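Beta-glucosidase (Chaetomella raphigera, PDB 6JXG) probably hydrolyses terminal, non-reducing beta-D-glucosyl residues with release of beta-D-glucose, as a secreted family 3 glycoside hydrolase of cellulose degradation. Local coordinates at residues Val697-Ser700 with Ile704-Gln707. Residues are numbered along the deposited sequence; the frame is centred on the assembly and turned at random.
Sequences VGAS and IRLQ
Val697 faces both Arg705 and Leu706 in a classic beta bulge. The bulge lies at the turn end of the antiparallel hairpin formed by strands 692-698 and 704-711, in the fibronectin type III-like domain. Val697 O accepts two backbone hydrogen bonds. Leu706 N donates to Val697 O at 2.9 Å, in the carbonyl plane. Arg705 N donates to Val697 O at 2.9 Å, tilted 20° from that plane. Val697 N returns a nearly straight bond to Leu706 O at 3.0 Å, which completes the hydrogen-bonded pair. The extra residue shifts the register by one, and Gly698 then pairs with Ile704. Gly698 CA and Ile704 CA lie 4.2 Å apart, a non-hydrogen-bonded pair.

Val697 and Leu706 point to the same face of the sheet, where CG1 of Val697 lies 4.3 Å from CD1 of Leu706. The Arg705 side chain also reaches this face, passing its CG by Gly698 CA. A bend at chi2 (-75°) turns the chain past the end of the first strand toward the loop residue Ala699, and Arg705 NH2 comes to 4.0 Å from Ala699 CB. Tyr584 of strand 582-591 packs against Ala699, Arg705 and Leu706. Asp703 forms a salt bridge with Arg705 NE, while Phe582 O takes a hydrogen bond from NH1, so the group is held at NE and at NH1. Ser700 OG is hydrogen-bonded to Glu572 OE2 and to the backbone N of Arg702 and of Asp703, tying down the turn. Ile704 extends past the other side of the hairpin, where its CD1 meets Ser700 O at 3.6 Å.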
loop_
_atom_site.group_PDB
_atom_site.type_symbol
_atom_site.label_atom_id
_atom_site.label_comp_id
_atom_site.label_asym_id
_atom_site.label_seq_id
_atom_site.Cartn_x
_atom_site.Cartn_y
_atom_site.Cartn_z
ATOM N N VAL A 697 -9.550 4.005 -23.008
ATOM C CA VAL A 697 -8.169 3.545 -22.869
ATOM C C VAL A 697 -7.251 4.730 -23.074
ATOM O O VAL A 697 -7.404 5.487 -24.051
ATOM C CB VAL A 697 -7.830 2.368 -23.798
ATOM C CG1 VAL A 697 -6.315 2.056 -23.773
ATOM C CG2 VAL A 697 -8.673 1.180 -23.443
ATOM N N GLY A 698 -6.295 4.915 -22.150
ATOM C CA GLY A 698 -5.323 5.962 -22.332
ATOM C C GLY A 698 -4.153 5.979 -21.356
ATOM O O GLY A 698 -3.862 4.973 -20.726
ATOM N N ALA A 699 -3.486 7.131 -21.295
ATOM C CA ALA A 699 -2.290 7.316 -20.541
ATOM C C ALA A 699 -2.528 7.803 -19.094
ATOM O O ALA A 699 -1.578 7.851 -18.322
ATOM C CB ALA A 699 -1.414 8.291 -21.312
ATOM N N SER A 700 -3.767 8.101 -18.724
ATOM C CA SER A 700 -4.132 8.622 -17.422
ATOM C C SER A 700 -5.655 8.580 -17.316
ATOM O O SER A 700 -6.318 8.225 -18.284
ATOM C CB SER A 700 -3.603 10.056 -17.148
ATOM O OG SER A 700 -4.504 11.008 -17.597
ATOM N N ILE A 704 -7.293 10.293 -22.276
ATOM C CA ILE A 704 -7.975 9.219 -22.898
ATOM C C ILE A 704 -7.766 9.327 -24.406
ATOM O O ILE A 704 -8.083 10.356 -25.048
ATOM C CB ILE A 704 -9.465 9.240 -22.568
ATOM C CG1 ILE A 704 -9.702 9.055 -21.045
ATOM C CG2 ILE A 704 -10.150 8.128 -23.345
ATOM C CD1 ILE A 704 -9.109 7.781 -20.457
ATOM N N ARG A 705 -7.243 8.251 -24.968
ATOM C CA ARG A 705 -6.855 8.245 -26.329
ATOM C C ARG A 705 -7.806 7.412 -27.188
ATOM O O ARG A 705 -7.846 7.639 -28.370
ATOM C CB ARG A 705 -5.469 7.654 -26.487
ATOM C CG ARG A 705 -4.443 8.348 -25.617
ATOM C CD ARG A 705 -4.053 9.718 -26.151
ATOM N NE ARG A 705 -2.944 10.199 -25.329
ATOM C CZ ARG A 705 -1.659 9.926 -25.532
ATOM N NH1 ARG A 705 -1.225 9.292 -26.617
ATOM N NH2 ARG A 705 -0.768 10.380 -24.679
ATOM N N LEU A 706 -8.458 6.420 -26.615
ATOM C CA LEU A 706 -9.309 5.522 -27.397
ATOM C C LEU A 706 -10.599 5.325 -26.661
ATOM O O LEU A 706 -10.680 5.347 -25.413
ATOM C CB LEU A 706 -8.616 4.190 -27.676
ATOM C CG LEU A 706 -7.210 4.218 -28.246
ATOM C CD1 LEU A 706 -6.517 2.901 -27.976
ATOM C CD2 LEU A 706 -7.275 4.563 -29.732
ATOM N N GLN A 707 -11.642 5.109 -27.428
ATOM C CA GLN A 707 -12.927 4.885 -26.814
ATOM C C GLN A 707 -13.650 3.774 -27.548
ATOM O O GLN A 707 -13.537 3.619 -28.771
ATOM C CB GLN A 707 -13.715 6.192 -26.851
ATOM C CG GLN A 707 -15.130 6.146 -26.299
ATOM C CD GLN A 707 -16.207 5.696 -27.289
ATOM O OE1 GLN A 707 -16.200 6.013 -28.472
ATOM N NE2 GLN A 707 -17.134 4.920 -26.796
#